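Local coordinates for A1 protein (Enterobacteria phage Qbeta, PDB 3RLK), which is a read-through form of the phage coat protein, a minor virion component that probably helps the particle infect its host, at residues A[33-38]-A[53-58]; A[61-66]-A[136-141]; A[78-83]-A[100-105]. All coordinates share one frame; numbering follows the deposited sequence.

Contacts 1 and 2 adjoin, their centres about 15 Å apart, and both reach the curled mixed sheet in which strands 34-38 and 140-143 are neighbours, contact 2 through strand 140-143 alone. They touch directly: Trp35 N probably hydrogen-bonds to Tyr141 O, and Ile34 packs on Arg61. Strand 52-58 leads along the chain into strand 62-63, and contact 1 closes before contact 2 opens. Contact 1 is internal to the barrel sheet, and contact 2 joins a small two-stranded sheet to it. Contact 3, within the chain between the two halves of contact 2, ties a loop to a helix start without touching the others; contacts 2 and 3 lie on opposite sides of the chain's centre, about 21 Å apart.

Contact 1 of 3, residues A[33-38]-A[53-58]; sequences AIWSLE and YNAVEL
Over one face of the Trp35 indole lies Glu57 CG, offset toward the rim, while Val56 N sits at the ring edge; Leu37 O lies over one face of the Tyr53 ring, and Glu38 O meets its edge in plane. These groups belong to antiparallel strands 34-38 and 52-58 of the curled sheet of this beta-barrel domain. Trp35 and Glu57 form a non-hydrogen-bonded pair in which Glu57 CB makes an off-centre CH-pi contact, 4.1 Å from the centroid of the Trp35 six-membered ring. With Trp35 CG beside its backbone N (chi1 -56°), the six-membered ring reaches over the neighbouring strand, bringing CE3 to 3.7 Å from Ala55 CB. Leu37 CD1 touches the same methyl, and Phe132 meets the Trp35 ring edge-to-face and also touches Leu37 and Ala55. On the sheet's other face, Leu58 CD1 rests 3.5 Å from Trp35 O. Ser36 and Val56 are a hydrogen-bonded pair, Ser36 N to Val56 O at 2.7 Å and Val56 N to Ser36 O at 2.8 Å; Leu58 N donates to Ile34 O at 2.9 Å. Water bridges both ends: one joins Ile34 N to Leu58 O, another accepts from Glu38 N and donates to Asn54 O, 2.6 Å away.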
loop_
_atom_site.group_PDB
_atom_site.type_symbol
_atom_site.label_atom_id
_atom_site.label_comp_id
_atom_site.label_asym_id
_atom_site.label_seq_id
_atom_site.Cartn_x
_atom_site.Cartn_y
_atom_site.Cartn_z
ATOM N N ALA A 33 -13.057 -0.287 3.059
ATOM C CA ALA A 33 -13.813 0.420 2.054
ATOM C C ALA A 33 -12.874 0.867 0.941
ATOM O O ALA A 33 -11.695 1.313 1.148
ATOM C CB ALA A 33 -14.505 1.627 2.661
ATOM N N ILE A 34 -13.380 0.767 -0.278
ATOM C CA ILE A 34 -12.642 1.292 -1.439
ATOM C C ILE A 34 -13.409 2.446 -2.201
ATOM O O ILE A 34 -14.624 2.492 -2.090
ATOM C CB ILE A 34 -12.195 0.192 -2.358
ATOM C CG1 ILE A 34 -13.399 -0.589 -2.890
ATOM C CG2 ILE A 34 -11.171 -0.740 -1.641
ATOM C CD1 ILE A 34 -13.022 -1.360 -4.245
ATOM N N TRP A 35 -12.656 3.311 -2.942
ATOM C CA TRP A 35 -13.174 4.632 -3.329
ATOM C C TRP A 35 -12.682 4.979 -4.690
ATOM O O TRP A 35 -11.669 4.434 -5.125
ATOM C CB TRP A 35 -12.620 5.701 -2.391
ATOM C CG TRP A 35 -12.938 5.377 -0.964
ATOM C CD1 TRP A 35 -12.207 4.535 -0.122
ATOM C CD2 TRP A 35 -14.081 5.824 -0.222
ATOM N NE1 TRP A 35 -12.835 4.477 1.106
ATOM C CE2 TRP A 35 -13.968 5.267 1.068
ATOM C CE3 TRP A 35 -15.175 6.710 -0.510
ATOM C CZ2 TRP A 35 -14.898 5.545 2.079
ATOM C CZ3 TRP A 35 -16.101 6.980 0.514
ATOM C CH2 TRP A 35 -15.977 6.375 1.766
ATOM N N SER A 36 -13.402 5.930 -5.322
ATOM C CA SER A 36 -12.941 6.577 -6.576
ATOM C C SER A 36 -12.692 8.041 -6.195
ATOM O O SER A 36 -13.578 8.694 -5.584
ATOM C CB SER A 36 -14.014 6.457 -7.680
ATOM O OG SER A 36 -13.636 7.153 -8.854
ATOM N N LEU A 37 -11.497 8.563 -6.498
ATOM C CA LEU A 37 -11.156 9.939 -6.296
ATOM C C LEU A 37 -10.852 10.614 -7.669
ATOM O O LEU A 37 -9.758 10.507 -8.155
ATOM C CB LEU A 37 -9.926 10.024 -5.365
ATOM C CG LEU A 37 -10.235 10.049 -3.873
ATOM C CD1 LEU A 37 -10.704 8.680 -3.388
ATOM C CD2 LEU A 37 -8.878 10.503 -3.173
ATOM N N GLU A 38 -11.844 11.272 -8.294
ATOM C CA GLU A 38 -11.617 11.852 -9.620
ATOM C C GLU A 38 -12.133 13.277 -9.702
ATOM O O GLU A 38 -11.517 14.095 -10.399
ATOM C CB GLU A 38 -12.278 11.021 -10.732
ATOM C CG GLU A 38 -11.760 9.601 -11.022
ATOM C CD GLU A 38 -10.244 9.482 -11.241
ATOM O OE1 GLU A 38 -9.535 10.454 -11.712
ATOM O OE2 GLU A 38 -9.765 8.366 -10.957
ATOM N N TYR A 53 -9.609 15.738 -3.654
ATOM C CA TYR A 53 -10.732 15.129 -4.368
ATOM C C TYR A 53 -11.905 14.852 -3.428
ATOM O O TYR A 53 -11.791 14.760 -2.186
ATOM C CB TYR A 53 -10.298 13.809 -5.024
ATOM C CG TYR A 53 -9.240 14.004 -6.089
ATOM C CD1 TYR A 53 -9.588 14.108 -7.424
ATOM C CD2 TYR A 53 -7.865 14.045 -5.749
ATOM C CE1 TYR A 53 -8.609 14.302 -8.426
ATOM C CE2 TYR A 53 -6.890 14.226 -6.726
ATOM C CZ TYR A 53 -7.279 14.346 -8.068
ATOM O OH TYR A 53 -6.325 14.533 -9.055
ATOM N N ASN A 54 -13.051 14.716 -4.055
ATOM C CA ASN A 54 -14.199 14.168 -3.386
ATOM C C ASN A 54 -14.102 12.667 -3.536
ATOM O O ASN A 54 -14.047 12.153 -4.669
ATOM C CB ASN A 54 -15.449 14.666 -4.103
ATOM C CG ASN A 54 -15.854 16.093 -3.698
ATOM O OD1 ASN A 54 -15.806 16.470 -2.533
ATOM N ND2 ASN A 54 -16.303 16.861 -4.658
ATOM N N ALA A 55 -14.092 11.939 -2.415
ATOM C CA ALA A 55 -14.102 10.492 -2.445
ATOM C C ALA A 55 -15.458 9.886 -2.667
ATOM O O ALA A 55 -16.372 10.189 -1.901
ATOM C CB ALA A 55 -13.407 9.893 -1.140
ATOM N N VAL A 56 -15.599 9.045 -3.701
ATOM C CA VAL A 56 -16.862 8.335 -3.953
ATOM C C VAL A 56 -16.735 6.833 -3.669
ATOM O O VAL A 56 -15.857 6.181 -4.224
ATOM C CB VAL A 56 -17.382 8.620 -5.399
ATOM C CG1 VAL A 56 -18.634 7.737 -5.763
ATOM C CG2 VAL A 56 -17.638 10.189 -5.573
ATOM N N GLU A 57 -17.595 6.284 -2.804
ATOM C CA GLU A 57 -17.484 4.816 -2.442
ATOM C C GLU A 57 -17.833 3.854 -3.605
ATOM O O GLU A 57 -18.766 4.093 -4.392
ATOM C CB GLU A 57 -18.291 4.581 -1.149
ATOM C CG GLU A 57 -17.951 3.341 -0.379
ATOM C CD GLU A 57 -18.966 3.153 0.828
ATOM O OE1 GLU A 57 -19.708 4.111 1.172
ATOM O OE2 GLU A 57 -18.975 2.070 1.388
ATOM N N LEU A 58 -17.032 2.805 -3.754
ATOM C CA LEU A 58 -17.288 1.725 -4.694
ATOM C C LEU A 58 -17.753 0.462 -3.978
ATOM O O LEU A 58 -17.497 0.273 -2.745
ATOM C CB LEU A 58 -15.958 1.410 -5.457
ATOM C CG LEU A 58 -15.410 2.664 -6.127
ATOM C CD1 LEU A 58 -13.993 2.260 -6.515
ATOM C CD2 LEU A 58 -16.246 2.930 -7.365
HETATM O O HOH W 1 -16.070 -0.456 -0.522
HETATM O O HOH W 2 -14.657 11.565 -7.153
#

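Contact 2 of 3, residues A[61-66]-A[136-141]; sequences REFDVA and KSINAY
A tight turn between strands 129-135 and 140-143 presents Ile138 to the chain around the short strand 62-63, where its side chain meets Phe63 and its carbonyl oxygen meets Arg61. Ile138 CG2 lies 3.5 Å from Glu62 O and 3.7 Å from Phe63 CD1. With CG1 set between the backbone N and the carbonyl carbon (chi1 61°), CD1 of Ile138 also reaches the ring, 4.0 Å from Phe63 CE1, and both branches run along the same side of the phenyl group. Ser137 adds its CB at the ring edge, in plane with it and 3.9 Å from Phe63 CD1. The turn closes through a bond from Asn139 N to Lys136 O, and Asn139 with Ala140 opposite Leu135 forms a G1 beta bulge at the start of strand 140-143. Strand 62-63 pairs in turn with strand 28-29, so the contact brings this small two-stranded sheet against the barrel sheet. Beyond the apolar patch, Arg61 extends from CG to NE alongside the turn, its CB 4.1 Å from Ile138 CB. Its NH1 donates to Ile138 O at 2.8 Å, with an N-H...O angle of 148°; the oxygen lies in the guanidinium plane and the donor approaches nearly along the C=O axis. Ile34 of strand 34-38 packs on both Arg61 and Ile138, while Ala185 of strand 183-188 touches Phe63.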
loop_
_atom_site.group_PDB
_atom_site.type_symbol
_atom_site.label_atom_id
_atom_site.label_comp_id
_atom_site.label_asym_id
_atom_site.label_seq_id
_atom_site.Cartn_x
_atom_site.Cartn_y
_atom_site.Cartn_z
ATOM N N ARG A 61 -14.286 -5.161 -3.957
ATOM C CA ARG A 61 -13.624 -5.821 -5.109
ATOM C C ARG A 61 -12.646 -6.842 -4.553
ATOM O O ARG A 61 -12.193 -6.682 -3.423
ATOM C CB ARG A 61 -12.839 -4.776 -5.936
ATOM C CG ARG A 61 -13.749 -3.948 -6.883
ATOM C CD ARG A 61 -13.119 -2.708 -7.434
ATOM N NE ARG A 61 -14.123 -1.961 -8.204
ATOM C CZ ARG A 61 -13.854 -1.184 -9.265
ATOM N NH1 ARG A 61 -12.579 -1.020 -9.695
ATOM N NH2 ARG A 61 -14.868 -0.592 -9.934
ATOM N N GLU A 62 -12.253 -7.812 -5.378
ATOM C CA GLU A 62 -11.251 -8.855 -5.008
ATOM C C GLU A 62 -9.873 -8.676 -5.694
ATOM O O GLU A 62 -9.806 -8.456 -6.890
ATOM C CB GLU A 62 -11.793 -10.221 -5.426
ATOM C CG GLU A 62 -12.938 -10.685 -4.580
ATOM C CD GLU A 62 -13.574 -11.993 -5.177
ATOM O OE1 GLU A 62 -13.623 -12.147 -6.441
ATOM O OE2 GLU A 62 -14.026 -12.856 -4.367
ATOM N N PHE A 63 -8.781 -8.794 -4.915
ATOM C CA PHE A 63 -7.436 -9.067 -5.446
ATOM C C PHE A 63 -7.326 -10.525 -5.931
ATOM O O PHE A 63 -8.047 -11.427 -5.464
ATOM C CB PHE A 63 -6.376 -8.871 -4.347
ATOM C CG PHE A 63 -6.446 -7.525 -3.677
ATOM C CD1 PHE A 63 -5.989 -6.362 -4.341
ATOM C CD2 PHE A 63 -6.903 -7.392 -2.378
ATOM C CE1 PHE A 63 -5.973 -5.097 -3.686
ATOM C CE2 PHE A 63 -6.916 -6.163 -1.732
ATOM C CZ PHE A 63 -6.479 -5.008 -2.341
ATOM N N ASP A 64 -6.438 -10.739 -6.914
ATOM C CA ASP A 64 -6.259 -12.063 -7.501
ATOM C C ASP A 64 -5.097 -12.749 -6.782
ATOM O O ASP A 64 -4.151 -13.224 -7.424
ATOM C CB ASP A 64 -5.934 -11.911 -8.982
ATOM C CG ASP A 64 -7.117 -11.400 -9.795
ATOM O OD1 ASP A 64 -8.284 -11.728 -9.447
ATOM O OD2 ASP A 64 -6.874 -10.732 -10.829
ATOM N N VAL A 65 -5.130 -12.706 -5.461
ATOM C CA VAL A 65 -4.268 -13.590 -4.629
ATOM C C VAL A 65 -5.144 -14.105 -3.522
ATOM O O VAL A 65 -6.125 -13.372 -3.166
ATOM C CB VAL A 65 -3.060 -12.853 -3.960
ATOM C CG1 VAL A 65 -2.039 -12.540 -4.940
ATOM C CG2 VAL A 65 -3.490 -11.573 -3.157
ATOM N N ALA A 66 -4.821 -15.301 -2.967
ATOM C CA ALA A 66 -5.447 -15.787 -1.706
ATOM C C ALA A 66 -4.735 -15.101 -0.549
ATOM O O ALA A 66 -3.533 -14.810 -0.625
ATOM C CB ALA A 66 -5.362 -17.325 -1.513
ATOM N N LYS A 136 -3.646 -0.391 -7.812
ATOM C CA LYS A 136 -3.728 -0.675 -9.263
ATOM C C LYS A 136 -4.393 -1.973 -9.569
ATOM O O LYS A 136 -5.188 -2.032 -10.510
ATOM C CB LYS A 136 -2.297 -0.682 -9.807
ATOM C CG LYS A 136 -2.143 -1.071 -11.302
ATOM C CD LYS A 136 -3.027 -0.205 -12.231
ATOM C CE LYS A 136 -2.557 -0.332 -13.713
ATOM N NZ LYS A 136 -3.425 0.511 -14.646
ATOM N N SER A 137 -4.094 -2.998 -8.749
ATOM C CA SER A 137 -4.690 -4.336 -8.855
ATOM C C SER A 137 -6.197 -4.298 -8.987
ATOM O O SER A 137 -6.791 -5.091 -9.745
ATOM C CB SER A 137 -4.325 -5.141 -7.596
ATOM O OG SER A 137 -2.928 -5.381 -7.656
ATOM N N ILE A 138 -6.816 -3.383 -8.259
ATOM C CA ILE A 138 -8.277 -3.247 -8.367
ATOM C C ILE A 138 -8.731 -1.880 -8.886
ATOM O O ILE A 138 -9.958 -1.576 -8.872
ATOM C CB ILE A 138 -8.985 -3.656 -6.978
ATOM C CG1 ILE A 138 -8.495 -2.708 -5.859
ATOM C CG2 ILE A 138 -8.656 -5.132 -6.605
ATOM C CD1 ILE A 138 -9.216 -2.835 -4.504
ATOM N N ASN A 139 -7.779 -1.057 -9.376
ATOM C CA ASN A 139 -7.998 0.344 -9.822
ATOM C C ASN A 139 -8.977 1.111 -8.921
ATOM O O ASN A 139 -10.037 1.570 -9.373
ATOM C CB ASN A 139 -8.515 0.336 -11.289
ATOM C CG ASN A 139 -8.625 1.732 -11.902
ATOM O OD1 ASN A 139 -7.739 2.569 -11.755
ATOM N ND2 ASN A 139 -9.702 1.941 -12.690
ATOM N N ALA A 140 -8.602 1.286 -7.656
ATOM C CA ALA A 140 -9.472 1.921 -6.700
ATOM C C ALA A 140 -8.522 2.374 -5.607
ATOM O O ALA A 140 -7.329 1.939 -5.534
ATOM C CB ALA A 140 -10.557 0.960 -6.171
ATOM N N TYR A 141 -9.077 3.150 -4.703
ATOM C CA TYR A 141 -8.291 3.820 -3.656
ATOM C C TYR A 141 -8.745 3.294 -2.298
ATOM O O TYR A 141 -9.900 2.947 -2.093
ATOM C CB TYR A 141 -8.551 5.321 -3.704
ATOM C CG TYR A 141 -7.883 5.982 -4.831
ATOM C CD1 TYR A 141 -6.588 6.508 -4.678
ATOM C CD2 TYR A 141 -8.505 6.050 -6.062
ATOM C CE1 TYR A 141 -5.909 7.126 -5.823
ATOM C CE2 TYR A 141 -7.876 6.670 -7.177
ATOM C CZ TYR A 141 -6.604 7.198 -7.039
ATOM O OH TYR A 141 -6.027 7.788 -8.151
#

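Contact 3 of 3, residues A[78-83]-A[100-105]; sequences DWDSRL and DATYLA
Asp80 and Thr102 join a type I beta turn, Asp78 to Ser81, to the start of a short, weakly bonded helix, about 101-104, whose N-cap is Asp100. The acceptor at the centre is Asp80 OD2. Thr102 OG1 donates to it at 2.7 Å from the anti side of the carboxylate, and Arg82 NE forms a salt bridge with it at 2.8 Å from the syn side; both approach somewhat out of the carboxylate plane. Thr102 N adds a weak, long bond to the same oxygen. A bend at chi3 (-62°) turns the Arg82 chain back toward Asp80, placing OD2 in the guanidinium plane. Water accepts from Ala101 N and Arg82 NH2, linking the helix start to the arginine, and Arg82 NH2 also donates to Gly154 O. At the cap, Asp100 OD1 takes the N-H of Tyr103 at 2.9 Å from above its carboxylate plane, and more weakly that of Thr102. This oxygen lies 3.7 Å from Asp80 OD2, a proximity of like charges that the surrounding donors and the helix N-terminus would probably ease. Trp79 packs beside Asp100 through its CB, 3.4 Å from Asp100 CG; ring and carboxylate planes are nearly parallel, but the indole comes closest to Asp100 CB and N, and its NE1 is satisfied by Asp98 O. The loop's far end is tied by Asp78 OD1, which accepts from Leu83 N at 2.9 Å.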
loop_
_atom_site.group_PDB
_atom_site.type_symbol
_atom_site.label_atom_id
_atom_site.label_comp_id
_atom_site.label_asym_id
_atom_site.label_seq_id
_atom_site.Cartn_x
_atom_site.Cartn_y
_atom_site.Cartn_z
ATOM N N ASP A 78 6.915 -4.147 9.962
ATOM C CA ASP A 78 6.145 -3.512 11.049
ATOM C C ASP A 78 6.722 -2.119 11.311
ATOM O O ASP A 78 7.023 -1.775 12.418
ATOM C CB ASP A 78 6.124 -4.445 12.313
ATOM C CG ASP A 78 5.123 -3.953 13.389
ATOM O OD1 ASP A 78 4.163 -3.181 13.075
ATOM O OD2 ASP A 78 5.311 -4.286 14.555
ATOM N N TRP A 79 6.852 -1.331 10.230
ATOM C CA TRP A 79 7.544 -0.045 10.227
ATOM C C TRP A 79 7.030 0.899 11.313
ATOM O O TRP A 79 7.835 1.567 12.008
ATOM C CB TRP A 79 7.308 0.595 8.847
ATOM C CG TRP A 79 7.770 -0.182 7.607
ATOM C CD1 TRP A 79 7.016 -1.023 6.787
ATOM C CD2 TRP A 79 9.096 -0.213 7.088
ATOM N NE1 TRP A 79 7.789 -1.501 5.755
ATOM C CE2 TRP A 79 9.076 -1.032 5.916
ATOM C CE3 TRP A 79 10.318 0.409 7.478
ATOM C CZ2 TRP A 79 10.246 -1.270 5.123
ATOM C CZ3 TRP A 79 11.479 0.191 6.692
ATOM C CH2 TRP A 79 11.421 -0.628 5.496
ATOM N N ASP A 80 5.700 0.942 11.490
ATOM C CA ASP A 80 5.035 1.868 12.407
ATOM C C ASP A 80 4.571 1.209 13.711
ATOM O O ASP A 80 3.754 1.790 14.462
ATOM C CB ASP A 80 3.875 2.602 11.670
ATOM C CG ASP A 80 2.908 1.658 11.007
ATOM O OD1 ASP A 80 2.986 0.438 11.304
ATOM O OD2 ASP A 80 2.006 2.121 10.215
ATOM N N SER A 81 5.072 -0.013 13.979
ATOM C CA SER A 81 4.756 -0.788 15.199
ATOM C C SER A 81 3.286 -1.152 15.417
ATOM O O SER A 81 2.883 -1.526 16.519
ATOM C CB SER A 81 5.282 -0.041 16.408
ATOM O OG SER A 81 6.697 -0.119 16.412
ATOM N N ARG A 82 2.470 -1.080 14.378
ATOM C CA ARG A 82 1.038 -1.382 14.573
ATOM C C ARG A 82 0.740 -2.853 14.871
ATOM O O ARG A 82 -0.379 -3.218 15.325
ATOM C CB ARG A 82 0.255 -0.894 13.357
ATOM C CG ARG A 82 0.288 0.629 13.213
ATOM C CD ARG A 82 -0.685 1.123 12.096
ATOM N NE ARG A 82 -0.294 0.576 10.764
ATOM C CZ ARG A 82 -0.840 -0.478 10.142
ATOM N NH1 ARG A 82 -1.902 -1.159 10.645
ATOM N NH2 ARG A 82 -0.292 -0.863 8.953
ATOM N N LEU A 83 1.723 -3.710 14.544
ATOM C CA LEU A 83 1.579 -5.159 14.712
ATOM C C LEU A 83 2.363 -5.672 15.888
ATOM O O LEU A 83 2.425 -6.873 16.113
ATOM C CB LEU A 83 2.042 -5.892 13.444
ATOM C CG LEU A 83 1.325 -5.426 12.174
ATOM C CD1 LEU A 83 1.937 -6.088 11.009
ATOM C CD2 LEU A 83 -0.173 -5.797 12.272
ATOM N N ASP A 100 4.954 0.938 4.793
ATOM C CA ASP A 100 4.727 1.771 5.957
ATOM C C ASP A 100 3.469 2.605 5.743
ATOM O O ASP A 100 3.501 3.690 5.192
ATOM C CB ASP A 100 5.946 2.595 6.261
ATOM C CG ASP A 100 5.824 3.401 7.567
ATOM O OD1 ASP A 100 4.690 3.607 8.101
ATOM O OD2 ASP A 100 6.887 3.888 8.000
ATOM N N ALA A 101 2.317 2.085 6.197
ATOM C CA ALA A 101 1.029 2.859 5.993
ATOM C C ALA A 101 1.015 4.256 6.684
ATOM O O ALA A 101 0.319 5.183 6.183
ATOM C CB ALA A 101 -0.195 1.996 6.506
ATOM N N THR A 102 1.764 4.400 7.768
ATOM C CA THR A 102 1.905 5.682 8.533
ATOM C C THR A 102 2.709 6.677 7.707
ATOM O O THR A 102 2.208 7.755 7.370
ATOM C CB THR A 102 2.489 5.469 9.958
ATOM O OG1 THR A 102 1.536 4.749 10.773
ATOM C CG2 THR A 102 2.869 6.805 10.590
ATOM N N TYR A 103 3.909 6.306 7.288
ATOM C CA TYR A 103 4.646 7.134 6.355
ATOM C C TYR A 103 3.827 7.535 5.140
ATOM O O TYR A 103 3.911 8.674 4.716
ATOM C CB TYR A 103 5.875 6.397 5.809
ATOM C CG TYR A 103 6.787 7.329 5.090
ATOM C CD1 TYR A 103 7.640 8.157 5.801
ATOM C CD2 TYR A 103 6.792 7.399 3.707
ATOM C CE1 TYR A 103 8.481 9.044 5.162
ATOM C CE2 TYR A 103 7.627 8.278 3.037
ATOM C CZ TYR A 103 8.513 9.059 3.790
ATOM O OH TYR A 103 9.307 9.922 3.144
ATOM N N LEU A 104 3.102 6.595 4.533
ATOM C CA LEU A 104 2.437 6.911 3.257
ATOM C C LEU A 104 1.372 8.010 3.473
ATOM O O LEU A 104 0.896 8.610 2.484
ATOM C CB LEU A 104 1.784 5.669 2.644
ATOM C CG LEU A 104 2.788 4.650 2.026
ATOM C CD1 LEU A 104 2.171 3.302 1.791
ATOM C CD2 LEU A 104 3.412 5.164 0.703
ATOM N N ALA A 105 0.910 8.190 4.712
ATOM C CA ALA A 105 -0.091 9.270 4.971
ATOM C C ALA A 105 0.551 10.665 5.244
ATOM O O ALA A 105 -0.139 11.671 5.469
ATOM C CB ALA A 105 -1.096 8.854 6.091
HETATM O O HOH W 3 2.386 0.119 8.352
#